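Local coordinates for DUF1818 domain-containing protein (Prochlorococcus marinus, PDB 2IT9) that is of unknown function but may bind DNA, a role so far only inferred, at residues T67-R72 / L76-G81; P8-I13 / T111-N116; L49-K54 / A117-W122. All coordinates share one frame; numbering follows the deposited sequence. Where two conformers were deposited one is given.

The chain has two four-stranded antiparallel sheets and two helices, and the three contacts involve all of these. Interaction 1 is a hairpin of the second sheet; interaction 2 sets the C-terminal helix 110-120 on the first sheet; interaction 3 spans the two helices. Interactions 1 and 2 lie on opposite sides of the chain's centre, about 17 Å apart between centres, and do not touch. Interaction 3 adjoins both: its centre is about 14 Å from that of interaction 1, where Ala77 CB meets Leu49 CD1 at 3.5 Å, and about 10 Å from that of interaction 2, where Trp10 CZ3 meets Ala117 CB at 3.5 Å.

Interaction 1: residues T67-R72 / L76-G81; sequences TLELER and LAILNG
Ile78 overlaps two side chains of the neighbouring strand, its CG1 packing 4.0 Å from Glu69 CG and its CG2 lying against the methyl of Thr67. The two strands form an antiparallel beta hairpin at the border of the second four-stranded sheet, 65-72 being an outermost strand of this chain while 75-82 also bonds to strand 85-92. Four backbone hydrogen bonds tie the hairpin: Leu68 and Leu79 exchange one pair, Leu70 and Ala77 the other. Between them Glu69 faces Ile78 as a non-hydrogen-bonded pair, their side chains side by side and pointing the same way.

The CG of Glu69 stands anti to its backbone N (chi1 178°), and the chain continues extended, which stands its aliphatic part up off the sheet, beside Ile78 and against Leu76 CD2. In the conformer described here, Leu76 completes this row: Glu69 CG approaches Leu76 CD2 at 3.7 Å, and Glu71 CB sits 3.9 Å from Leu76 CG. The carboxylate-bearing face is thus lined with hydrocarbon close to the strands. Leu68, Leu70, Ala77 and Leu79 occupy the other face, toward helix 36-56, which packs on it through Leu49. Near the far end of the hairpin, Thr67 OG1 donates to Asn80 OD1 at 2.8 Å, approaching from 40° above the amide's carbonyl plane.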
ATOM      1  N   THR A  67       1.301  15.895  16.736  1.00 31.30           N
ATOM      2  CA  THR A  67       0.485  14.868  16.086  1.00 32.04           C
ATOM      3  C   THR A  67      -0.887  15.536  15.813  1.00 30.40           C
ATOM      4  O   THR A  67      -1.486  16.166  16.718  1.00 32.50           O
ATOM      5  CB  THR A  67       0.276  13.622  17.007  1.00 36.63           C
ATOM      6  OG1 THR A  67       1.547  13.099  17.401  1.00 40.99           O
ATOM      7  CG2 THR A  67      -0.557  12.520  16.281  1.00 36.35           C
ATOM      8  N   LEU A  68      -1.367  15.404  14.576  1.00 30.08           N
ATOM      9  CA  LEU A  68      -2.647  15.995  14.185  1.00 31.92           C
ATOM     10  C   LEU A  68      -3.417  14.894  13.514  1.00 33.15           C
ATOM     11  O   LEU A  68      -2.919  14.298  12.570  1.00 33.33           O
ATOM     12  CB  LEU A  68      -2.428  17.128  13.157  1.00 32.16           C
ATOM     13  CG  LEU A  68      -1.580  18.335  13.577  1.00 31.82           C
ATOM     14  CD1 LEU A  68      -1.369  19.248  12.394  1.00 36.98           C
ATOM     15  CD2 LEU A  68      -2.285  19.058  14.717  1.00 30.25           C
ATOM     16  N   GLU A  69      -4.631  14.631  13.975  1.00 29.97           N
ATOM     17  CA  GLU A  69      -5.450  13.575  13.370  1.00 31.57           C
ATOM     18  C   GLU A  69      -6.734  14.221  12.871  1.00 30.06           C
ATOM     19  O   GLU A  69      -7.391  14.976  13.604  1.00 30.35           O
ATOM     20  CB  GLU A  69      -5.782  12.499  14.418  1.00 34.25           C
ATOM     21  CG  GLU A  69      -6.651  11.404  13.927  1.00 40.20           C
ATOM     22  CD  GLU A  69      -6.975  10.408  15.015  1.00 50.30           C
ATOM     23  OE1 GLU A  69      -6.028   9.811  15.560  1.00 51.83           O
ATOM     24  OE2 GLU A  69      -8.178  10.197  15.281  1.00 50.58           O
ATOM     25  N   LEU A  70      -7.146  13.848  11.663  1.00 31.82           N
ATOM     26  CA  LEU A  70      -8.361  14.373  11.076  1.00 32.61           C
ATOM     27  C   LEU A  70      -9.090  13.249  10.361  1.00 33.18           C
ATOM     28  O   LEU A  70      -8.535  12.605   9.484  1.00 32.54           O
ATOM     29  CB  LEU A  70      -8.026  15.467  10.053  1.00 32.81           C
ATOM     30  CG  LEU A  70      -9.179  15.954   9.169  1.00 33.38           C
ATOM     31  CD1 LEU A  70     -10.328  16.510   9.977  1.00 34.47           C
ATOM     32  CD2 LEU A  70      -8.650  17.054   8.182  1.00 36.65           C
ATOM     33  N   GLU A  71     -10.325  13.038  10.747  1.00 31.36           N
ATOM     34  CA  GLU A  71     -11.194  12.085  10.076  1.00 32.13           C
ATOM     35  C   GLU A  71     -12.365  12.776   9.402  1.00 29.77           C
ATOM     36  O   GLU A  71     -13.182  13.425  10.017  1.00 30.89           O
ATOM     37  CB  GLU A  71     -11.789  11.045  11.028  1.00 31.66           C
ATOM     38  CG  GLU A  71     -12.720  10.065  10.267  1.00 35.99           C
ATOM     39  CD  GLU A  71     -13.311   8.928  11.098  1.00 42.90           C
ATOM     40  OE1 GLU A  71     -13.787   9.160  12.233  1.00 47.39           O
ATOM     41  OE2 GLU A  71     -13.380   7.800  10.552  1.00 49.86           O
ATOM     42  N   ARG A  72     -12.457  12.550   8.114  1.00 32.73           N
ATOM     43  CA  ARG A  72     -13.561  12.996   7.323  0.50 32.19           C
ATOM     44  C   ARG A  72     -13.847  11.745   6.471  1.00 33.27           C
ATOM     45  O   ARG A  72     -13.111  11.472   5.549  1.00 31.35           O
ATOM     46  CB  ARG A  72     -13.118  14.151   6.440  0.50 33.70           C
ATOM     47  CG  ARG A  72     -14.209  14.691   5.618  0.50 33.42           C
ATOM     48  CD  ARG A  72     -14.729  16.015   6.138  0.50 42.40           C
ATOM     49  NE  ARG A  72     -13.798  17.095   5.829  0.50 41.42           N
ATOM     50  CZ  ARG A  72     -13.617  17.622   4.616  0.50 52.01           C
ATOM     51  NH1 ARG A  72     -14.271  17.164   3.544  0.50 50.73           N
ATOM     52  NH2 ARG A  72     -12.741  18.604   4.465  0.50 46.25           N
ATOM     53  N   LEU A  76      -9.239   8.727   7.433  1.00 34.05           N
ATOM     54  CA  LEU A  76      -8.696   9.115   8.724  0.50 34.44           C
ATOM     55  C   LEU A  76      -7.205   9.321   8.475  1.00 35.98           C
ATOM     56  O   LEU A  76      -6.462   8.420   8.024  1.00 34.83           O
ATOM     57  CB  LEU A  76      -9.025   8.104   9.831  0.50 35.25           C
ATOM     58  CG  LEU A  76      -8.722   8.648  11.224  0.50 35.59           C
ATOM     59  CD1 LEU A  76      -9.550   7.928  12.318  0.50 28.54           C
ATOM     60  CD2 LEU A  76      -7.245   8.619  11.525  0.50 32.61           C
ATOM     61  N   ALA A  77      -6.751  10.548   8.688  1.00 34.84           N
ATOM     62  CA  ALA A  77      -5.373  10.855   8.423  1.00 32.06           C
ATOM     63  C   ALA A  77      -4.644  11.288   9.663  1.00 31.80           C
ATOM     64  O   ALA A  77      -5.187  12.049  10.425  1.00 33.84           O
ATOM     65  CB  ALA A  77      -5.314  11.969   7.382  1.00 35.42           C
ATOM     66  N   ILE A  78      -3.407  10.825   9.819  1.00 32.09           N
ATOM     67  CA  ILE A  78      -2.596  11.135  10.997  1.00 33.92           C
ATOM     68  C   ILE A  78      -1.276  11.701  10.554  1.00 34.17           C
ATOM     69  O   ILE A  78      -0.476  11.020   9.870  1.00 32.20           O
ATOM     70  CB  ILE A  78      -2.399   9.885  11.867  1.00 31.96           C
ATOM     71  CG1 ILE A  78      -3.772   9.270  12.264  1.00 39.23           C
ATOM     72  CG2 ILE A  78      -1.587  10.214  13.122  1.00 36.27           C
ATOM     73  CD1 ILE A  78      -3.676   7.842  12.587  1.00 45.05           C
ATOM     74  N   LEU A  79      -1.035  12.943  10.946  1.00 33.70           N
ATOM     75  CA  LEU A  79       0.188  13.630  10.637  1.00 30.89           C
ATOM     76  C   LEU A  79       1.018  13.655  11.912  1.00 34.37           C
ATOM     77  O   LEU A  79       0.517  14.019  12.992  1.00 33.59           O
ATOM     78  CB  LEU A  79      -0.106  15.058  10.171  1.00 32.46           C
ATOM     79  CG  LEU A  79       1.080  15.968   9.889  1.00 31.66           C
ATOM     80  CD1 LEU A  79       0.678  17.069   8.912  1.00 31.98           C
ATOM     81  CD2 LEU A  79       1.703  16.541  11.152  1.00 36.48           C
ATOM     82  N   ASN A  80       2.266  13.263  11.791  1.00 34.29           N
ATOM     83  CA  ASN A  80       3.244  13.313  12.886  1.00 32.56           C
ATOM     84  C   ASN A  80       4.459  14.117  12.414  1.00 35.19           C
ATOM     85  O   ASN A  80       5.043  13.823  11.357  1.00 33.42           O
ATOM     86  CB  ASN A  80       3.718  11.922  13.276  1.00 35.44           C
ATOM     87  CG  ASN A  80       2.830  11.271  14.303  1.00 40.90           C
ATOM     88  OD1 ASN A  80       2.930  11.566  15.499  1.00 47.18           O
ATOM     89  ND2 ASN A  80       2.003  10.333  13.859  1.00 42.53           N
ATOM     90  N   GLY A  81       4.837  15.138  13.149  1.00 32.65           N
ATOM     91  CA  GLY A  81       6.016  15.880  12.719  1.00 34.51           C
ATOM     92  C   GLY A  81       6.669  16.708  13.769  1.00 33.37           C
ATOM     93  O   GLY A  81       6.297  16.650  14.924  1.00 34.51           O
TER

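Interaction 2: residues P8-I13 / T111-N116; sequences PGWRII and TNNVVN
Pro8 O accepts a hydrogen bond from a water whose O lies 2.7 Å away, and the same water takes a weak bond from Asn113 ND2, at 2.9 Å from its O. This bridge spans the outer end of a strand-helix contact: the turn between strands 2-7 and 10-15, with the start of strand 10-15, meets helix 110-120 as the helix lies on the first four-stranded antiparallel sheet. Strand 10-13 and helix 111-116 run almost parallel, 15° apart, with their axes 8.9 Å from each other.

Trp10 carries most of the contact. Its CG sits in the crowded position between backbone N and carbonyl carbon (chi1 68°), and one face of the indole turns to the helix. Val114 CA and Asn113 O lie over that face, and Asn113 C stands above the plane, not over the middle of the ring but closer to its margin. The closest approach to the ring is made by Asn113 CB, 3.4 Å from Trp10 NE1; the amide of Asn113 is tilted 20° from the ring plane. The bridging water lies at the indole edge, in plane. Over the same face, nearer the backbone, Val114 CG2 packs 3.6 Å from Trp10 CB and nearly as close to CG; the two side chains run alongside but point opposite ways. Trp106, Val110 and Ala117 also touch the indole. Shortening Trp10 to an alanine is likely to leave Asn113 CB and Val114 CG2 without the ring face they rest on, opening a gap between strand and helix.

Arg11, pointing away from the helix, reaches Glu103 of the second subunit in a salt bridge. Deeper in, Ile12 CD1 comes to 4.2 Å from Val114 O.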
ATOM      1  N   PRO A   8      11.010  10.440  -6.047  1.00 36.62           N
ATOM      2  CA  PRO A   8      11.486   9.466  -5.064  1.00 37.15           C
ATOM      3  C   PRO A   8      10.487   9.240  -3.937  1.00 35.10           C
ATOM      4  O   PRO A   8      10.129  10.178  -3.213  1.00 37.30           O
ATOM      5  CB  PRO A   8      12.806  10.088  -4.579  1.00 34.18           C
ATOM      6  CG  PRO A   8      13.282  10.873  -5.785  1.00 38.41           C
ATOM      7  CD  PRO A   8      12.025  11.471  -6.333  1.00 36.65           C
ATOM      8  N   GLY A   9       9.955   8.015  -3.876  1.00 33.43           N
ATOM      9  CA  GLY A   9       9.040   7.562  -2.838  1.00 33.61           C
ATOM     10  C   GLY A   9       7.558   7.796  -3.041  1.00 31.07           C
ATOM     11  O   GLY A   9       6.766   7.417  -2.191  1.00 32.49           O
ATOM     12  N   TRP A  10       7.156   8.342  -4.196  1.00 33.15           N
ATOM     13  CA  TRP A  10       5.756   8.609  -4.432  1.00 32.90           C
ATOM     14  C   TRP A  10       5.339   8.776  -5.916  1.00 30.53           C
ATOM     15  O   TRP A  10       6.117   9.128  -6.794  1.00 31.03           O
ATOM     16  CB  TRP A  10       5.373   9.925  -3.707  1.00 32.09           C
ATOM     17  CG  TRP A  10       6.038  11.131  -4.326  1.00 30.05           C
ATOM     18  CD1 TRP A  10       7.284  11.602  -4.092  1.00 30.04           C
ATOM     19  CD2 TRP A  10       5.473  11.974  -5.312  1.00 30.76           C
ATOM     20  NE1 TRP A  10       7.531  12.700  -4.861  1.00 33.20           N
ATOM     21  CE2 TRP A  10       6.449  12.936  -5.654  1.00 33.30           C
ATOM     22  CE3 TRP A  10       4.233  12.015  -5.945  1.00 34.01           C
ATOM     23  CZ2 TRP A  10       6.214  13.938  -6.574  1.00 34.05           C
ATOM     24  CZ3 TRP A  10       4.027  13.009  -6.908  1.00 32.45           C
ATOM     25  CH2 TRP A  10       4.982  13.949  -7.180  1.00 34.95           C
ATOM     26  N   ARG A  11       4.042   8.597  -6.115  1.00 31.47           N
ATOM     27  CA  ARG A  11       3.417   8.873  -7.383  1.00 33.67           C
ATOM     28  C   ARG A  11       1.899   9.096  -7.221  1.00 28.25           C
ATOM     29  O   ARG A  11       1.257   8.589  -6.260  1.00 32.40           O
ATOM     30  CB  ARG A  11       3.716   7.771  -8.407  1.00 34.24           C
ATOM     31  CG  ARG A  11       3.107   6.439  -8.015  1.00 36.23           C
ATOM     32  CD  ARG A  11       3.524   5.365  -8.994  1.00 37.23           C
ATOM     33  NE  ARG A  11       3.240   4.055  -8.389  1.00 43.64           N
ATOM     34  CZ  ARG A  11       2.861   2.982  -9.078  1.00 45.34           C
ATOM     35  NH1 ARG A  11       2.629   3.048 -10.395  1.00 40.65           N
ATOM     36  NH2 ARG A  11       2.666   1.839  -8.444  1.00 40.50           N
ATOM     37  N   ILE A  12       1.332   9.825  -8.174  1.00 30.76           N
ATOM     38  CA  ILE A  12      -0.090  10.075  -8.296  1.00 29.53           C
ATOM     39  C   ILE A  12      -0.413   9.971  -9.782  1.00 32.27           C
ATOM     40  O   ILE A  12       0.289  10.557 -10.586  1.00 31.55           O
ATOM     41  CB  ILE A  12      -0.483  11.458  -7.824  1.00 30.58           C
ATOM     42  CG1 ILE A  12      -0.009  11.676  -6.394  1.00 35.01           C
ATOM     43  CG2 ILE A  12      -1.965  11.662  -7.927  1.00 33.56           C
ATOM     44  CD1 ILE A  12      -0.481  12.977  -5.878  1.00 37.26           C
ATOM     45  N   ILE A  13      -1.453   9.215 -10.133  1.00 32.47           N
ATOM     46  CA  ILE A  13      -1.791   9.014 -11.515  1.00 32.96           C
ATOM     47  C   ILE A  13      -3.290   9.149 -11.727  1.00 34.08           C
ATOM     48  O   ILE A  13      -4.064   8.600 -10.953  1.00 36.62           O
ATOM     49  CB  ILE A  13      -1.362   7.597 -12.087  1.00 32.53           C
ATOM     50  CG1 ILE A  13       0.083   7.252 -11.738  1.00 34.79           C
ATOM     51  CG2 ILE A  13      -1.685   7.543 -13.665  1.00 35.14           C
ATOM     52  CD1 ILE A  13       0.532   5.894 -12.116  1.00 36.69           C
ATOM     53  N   THR A 111       6.327  13.650   1.810  1.00 33.95           N
ATOM     54  CA  THR A 111       5.023  14.295   2.015  1.00 33.45           C
ATOM     55  C   THR A 111       4.924  15.680   1.348  1.00 31.10           C
ATOM     56  O   THR A 111       3.912  15.992   0.734  1.00 32.21           O
ATOM     57  CB  THR A 111       4.695  14.411   3.535  1.00 33.13           C
ATOM     58  OG1 THR A 111       5.839  14.927   4.212  1.00 33.42           O
ATOM     59  CG2 THR A 111       4.287  13.049   4.098  1.00 33.00           C
ATOM     60  N   ASN A 112       5.963  16.475   1.466  1.00 31.93           N
ATOM     61  CA  ASN A 112       5.970  17.808   0.827  1.00 33.48           C
ATOM     62  C   ASN A 112       5.816  17.729  -0.681  1.00 35.09           C
ATOM     63  O   ASN A 112       5.121  18.544  -1.297  1.00 34.37           O
ATOM     64  CB  ASN A 112       7.205  18.607   1.215  1.00 37.20           C
ATOM     65  CG  ASN A 112       7.136  19.082   2.650  1.00 50.46           C
ATOM     66  OD1 ASN A 112       6.083  19.569   3.112  1.00 56.42           O
ATOM     67  ND2 ASN A 112       8.242  18.948   3.367  1.00 59.35           N
ATOM     68  N   ASN A 113       6.426  16.723  -1.277  1.00 33.77           N
ATOM     69  CA  ASN A 113       6.342  16.566  -2.725  1.00 34.70           C
ATOM     70  C   ASN A 113       4.969  16.078  -3.124  1.00 33.31           C
ATOM     71  O   ASN A 113       4.419  16.540  -4.112  1.00 33.67           O
ATOM     72  CB  ASN A 113       7.491  15.682  -3.228  1.00 34.52           C
ATOM     73  CG  ASN A 113       8.867  16.269  -2.893  1.00 38.53           C
ATOM     74  OD1 ASN A 113       9.158  17.429  -3.183  1.00 39.40           O
ATOM     75  ND2 ASN A 113       9.720  15.461  -2.304  1.00 43.81           N
ATOM     76  N   VAL A 114       4.385  15.177  -2.330  1.00 30.50           N
ATOM     77  CA  VAL A 114       3.047  14.675  -2.581  1.00 33.42           C
ATOM     78  C   VAL A 114       2.052  15.831  -2.509  1.00 34.59           C
ATOM     79  O   VAL A 114       1.167  15.967  -3.376  1.00 33.71           O
ATOM     80  CB  VAL A 114       2.670  13.609  -1.588  1.00 33.06           C
ATOM     81  CG1 VAL A 114       1.184  13.282  -1.671  1.00 32.14           C
ATOM     82  CG2 VAL A 114       3.516  12.349  -1.862  1.00 34.24           C
ATOM     83  N   VAL A 115       2.199  16.668  -1.492  1.00 33.33           N
ATOM     84  CA  VAL A 115       1.293  17.808  -1.321  1.00 33.71           C
ATOM     85  C   VAL A 115       1.384  18.718  -2.512  1.00 33.88           C
ATOM     86  O   VAL A 115       0.360  19.131  -3.058  1.00 36.59           O
ATOM     87  CB  VAL A 115       1.564  18.570   0.018  1.00 34.57           C
ATOM     88  CG1 VAL A 115       0.901  19.928   0.016  1.00 42.55           C
ATOM     89  CG2 VAL A 115       1.063  17.721   1.200  1.00 39.28           C
ATOM     90  N   ASN A 116       2.608  19.062  -2.906  1.00 33.54           N
ATOM     91  CA  ASN A 116       2.804  19.909  -4.061  1.00 35.06           C
ATOM     92  C   ASN A 116       2.129  19.346  -5.317  1.00 35.88           C
ATOM     93  O   ASN A 116       1.528  20.117  -6.094  1.00 37.01           O
ATOM     94  CB  ASN A 116       4.303  20.158  -4.280  1.00 34.87           C
ATOM     95  CG  ASN A 116       4.915  21.078  -3.201  1.00 44.09           C
ATOM     96  OD1 ASN A 116       4.199  21.804  -2.489  1.00 52.63           O
ATOM     97  ND2 ASN A 116       6.248  21.079  -3.112  1.00 53.48           N
TER
HETATM   98  O   HOH W   1      10.451  12.813  -3.092  1.00 23.29           O

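Interaction 3: residues L49-K54 / A117-W122; sequences LCDQYK and AMRSMW
Arg119 reaches across from the C-terminal helix 110-120 to helix 36-56, where its NH2 meets both a buried thiol and an exposed carboxylate. The chain has two four-stranded antiparallel sheets and two helices, and this contact bridges the helices; the nearest CA atoms of the two segments, those of Cys50 and Arg119, are 11.4 Å apart. One long side chain therefore makes the contact, and only a small surface is buried between the segments.

The denser part lies inward. Cys50 points toward the partner helix, and with SG anti to its backbone N (chi1 -178°) the sulfur comes 4.0 Å from Arg119 NH2, approaching the guanidinium obliquely. Nearby, Met118, modelled as selenomethionine, touches Leu42 and Val46 of helix 36-56, and Arg119 itself touches Met47.

The solvent side is looser, with Asp51 and Arg119 both exposed. Asp51 OD1 forms a salt bridge with Arg119 NH2 at 3.3 Å, arriving at the guanidinium edge and near its plane; the two flat groups are almost coplanar, 11° apart. The hydrogen bond is weak, because the angle at the hydrogen is 123°, and a single pair of atoms carries it. The Arg119 chain is extended from CG to NE, which gives it the length to span the helices. In the conformer described, Lys54 NZ, a like charge 6.1 Å from Arg119 NH2, would probably add to the positive potential that Asp51 helps to offset; this NZ lies at the edge of the Tyr53 ring, in its plane.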
ATOM      1  N   LEU A  49      -4.645  19.398   6.935  1.00 32.19           N
ATOM      2  CA  LEU A  49      -3.589  19.019   7.891  1.00 35.71           C
ATOM      3  C   LEU A  49      -2.279  19.756   7.620  1.00 37.77           C
ATOM      4  O   LEU A  49      -1.678  20.340   8.541  1.00 35.47           O
ATOM      5  CB  LEU A  49      -3.340  17.516   7.869  1.00 36.42           C
ATOM      6  CG  LEU A  49      -4.382  16.634   8.527  1.00 34.84           C
ATOM      7  CD1 LEU A  49      -4.080  15.192   8.145  1.00 39.47           C
ATOM      8  CD2 LEU A  49      -4.341  16.789  10.022  1.00 39.78           C
ATOM      9  N   CYS A  50      -1.878  19.774   6.351  1.00 37.89           N
ATOM     10  CA  CYS A  50      -0.646  20.449   5.943  1.00 40.25           C
ATOM     11  C   CYS A  50      -0.668  21.920   6.373  1.00 39.35           C
ATOM     12  O   CYS A  50       0.267  22.383   7.060  1.00 43.00           O
ATOM     13  CB  CYS A  50      -0.352  20.246   4.416  1.00 36.85           C
ATOM     14  SG  CYS A  50       1.218  21.032   3.943  1.00 46.73           S
ATOM     15  N   ASP A  51      -1.745  22.651   6.093  1.00 38.02           N
ATOM     16  CA  ASP A  51      -1.809  24.051   6.461  1.00 38.03           C
ATOM     17  C   ASP A  51      -1.713  24.242   7.969  1.00 38.35           C
ATOM     18  O   ASP A  51      -1.022  25.152   8.441  1.00 37.55           O
ATOM     19  CB  ASP A  51      -3.113  24.713   5.956  1.00 39.30           C
ATOM     20  CG  ASP A  51      -3.151  24.883   4.422  1.00 48.37           C
ATOM     21  OD1 ASP A  51      -2.135  24.626   3.710  1.00 55.65           O
ATOM     22  OD2 ASP A  51      -4.231  25.266   3.928  1.00 56.47           O
ATOM     23  N   GLN A  52      -2.431  23.412   8.723  1.00 36.24           N
ATOM     24  CA  GLN A  52      -2.389  23.515  10.175  1.00 34.94           C
ATOM     25  C   GLN A  52      -1.000  23.238  10.738  1.00 35.07           C
ATOM     26  O   GLN A  52      -0.540  23.944  11.646  1.00 36.80           O
ATOM     27  CB  GLN A  52      -3.338  22.549  10.799  1.00 33.70           C
ATOM     28  CG  GLN A  52      -3.460  22.801  12.254  1.00 36.29           C
ATOM     29  CD  GLN A  52      -4.428  21.892  12.883  1.00 36.41           C
ATOM     30  OE1 GLN A  52      -4.759  20.842  12.311  1.00 44.89           O
ATOM     31  NE2 GLN A  52      -4.953  22.301  14.057  1.00 40.79           N
ATOM     32  N   TYR A  53      -0.355  22.194  10.220  1.00 35.28           N
ATOM     33  CA  TYR A  53       0.996  21.885  10.607  1.00 35.95           C
ATOM     34  C   TYR A  53       1.924  23.069  10.341  1.00 37.29           C
ATOM     35  O   TYR A  53       2.709  23.443  11.210  1.00 36.17           O
ATOM     36  CB  TYR A  53       1.499  20.647   9.886  1.00 36.12           C
ATOM     37  CG  TYR A  53       3.015  20.529   9.891  1.00 33.52           C
ATOM     38  CD1 TYR A  53       3.697  20.057  11.004  1.00 33.76           C
ATOM     39  CD2 TYR A  53       3.763  20.934   8.797  1.00 35.44           C
ATOM     40  CE1 TYR A  53       5.104  19.973  11.016  1.00 35.48           C
ATOM     41  CE2 TYR A  53       5.150  20.840   8.794  1.00 39.55           C
ATOM     42  CZ  TYR A  53       5.826  20.379   9.901  1.00 37.08           C
ATOM     43  OH  TYR A  53       7.222  20.319   9.871  1.00 36.84           O
ATOM     44  N   LYS A  54       1.841  23.663   9.149  1.00 39.74           N
ATOM     45  CA  LYS A  54       2.698  24.804   8.785  0.50 41.50           C
ATOM     46  C   LYS A  54       2.579  25.940   9.806  1.00 41.33           C
ATOM     47  O   LYS A  54       3.563  26.656  10.080  1.00 40.08           O
ATOM     48  CB  LYS A  54       2.370  25.314   7.364  0.50 43.00           C
ATOM     49  CG  LYS A  54       2.671  24.330   6.202  0.50 46.61           C
ATOM     50  CD  LYS A  54       4.166  24.103   5.968  0.50 51.97           C
ATOM     51  CE  LYS A  54       4.452  23.187   4.759  0.50 52.69           C
ATOM     52  NZ  LYS A  54       4.055  21.753   4.938  0.50 47.52           N
ATOM     53  N   ALA A 117       2.225  18.022  -5.511  1.00 33.78           N
ATOM     54  CA  ALA A 117       1.592  17.349  -6.671  1.00 35.54           C
ATOM     55  C   ALA A 117       0.079  17.417  -6.561  1.00 34.74           C
ATOM     56  O   ALA A 117      -0.589  17.629  -7.549  1.00 34.80           O
ATOM     57  CB  ALA A 117       2.041  15.883  -6.774  1.00 37.73           C
HETATM   58  N   MSE A 118      -0.471  17.197  -5.368  1.00 34.54           N
HETATM   59  CA  MSE A 118      -1.914  17.267  -5.158  1.00 37.41           C
HETATM   60  C   MSE A 118      -2.440  18.614  -5.504  1.00 38.98           C
HETATM   61  O   MSE A 118      -3.478  18.712  -6.165  1.00 39.38           O
HETATM   62  CB  MSE A 118      -2.275  16.962  -3.699  1.00 35.25           C
HETATM   63  CG  MSE A 118      -2.101  15.542  -3.369  1.00 38.93           C
HETATM   64 SE   MSE A 118      -2.560  15.210  -1.506  0.75 42.71          SE
HETATM   65  CE  MSE A 118      -2.526  13.324  -1.556  1.00 41.99           C
ATOM     66  N   ARG A 119      -1.746  19.657  -5.057  1.00 37.51           N
ATOM     67  CA  ARG A 119      -2.173  21.020  -5.335  1.00 41.81           C
ATOM     68  C   ARG A 119      -2.155  21.416  -6.818  1.00 42.63           C
ATOM     69  O   ARG A 119      -2.911  22.294  -7.225  1.00 40.88           O
ATOM     70  CB  ARG A 119      -1.279  22.016  -4.597  1.00 40.99           C
ATOM     71  CG  ARG A 119      -1.403  22.042  -3.100  1.00 42.27           C
ATOM     72  CD  ARG A 119      -0.722  23.316  -2.526  1.00 50.09           C
ATOM     73  NE  ARG A 119      -0.949  23.444  -1.080  1.00 61.84           N
ATOM     74  CZ  ARG A 119      -0.038  23.301  -0.109  1.00 64.90           C
ATOM     75  NH1 ARG A 119       1.248  23.062  -0.383  1.00 67.48           N
ATOM     76  NH2 ARG A 119      -0.415  23.447   1.171  1.00 61.63           N
ATOM     77  N   SER A 120      -1.286  20.799  -7.613  1.00 42.29           N
ATOM     78  CA  SER A 120      -1.124  21.169  -9.006  1.00 45.57           C
ATOM     79  C   SER A 120      -1.582  20.151 -10.040  1.00 47.49           C
ATOM     80  O   SER A 120      -1.234  20.309 -11.205  1.00 47.62           O
ATOM     81  CB  SER A 120       0.361  21.421  -9.254  1.00 44.10           C
ATOM     82  OG  SER A 120       1.085  20.216  -9.087  1.00 45.74           O
HETATM   83  N   MSE A 121      -2.356  19.128  -9.672  1.00 48.57           N
HETATM   84  CA  MSE A 121      -2.690  18.066 -10.662  1.00 49.82           C
HETATM   85  C   MSE A 121      -3.176  18.528 -12.086  1.00 51.99           C
HETATM   86  O   MSE A 121      -2.805  17.936 -13.123  1.00 48.62           O
HETATM   87  CB  MSE A 121      -3.647  17.044 -10.072  1.00 46.98           C
HETATM   88  CG  MSE A 121      -3.031  16.040  -9.153  1.00 50.51           C
HETATM   89 SE   MSE A 121      -1.563  14.840  -9.832  0.75 45.63          SE
HETATM   90  CE  MSE A 121      -2.380  13.644 -11.191  1.00 40.54           C
ATOM     91  N   TRP A 122      -3.998  19.578 -12.120  1.00 54.49           N
ATOM     92  CA  TRP A 122      -4.491  20.177 -13.375  1.00 56.13           C
ATOM     93  C   TRP A 122      -3.714  21.464 -13.738  1.00 55.77           C
ATOM     94  O   TRP A 122      -4.166  22.218 -14.600  1.00 56.89           O
ATOM     95  CB  TRP A 122      -5.989  20.480 -13.239  1.00 56.93           C
TER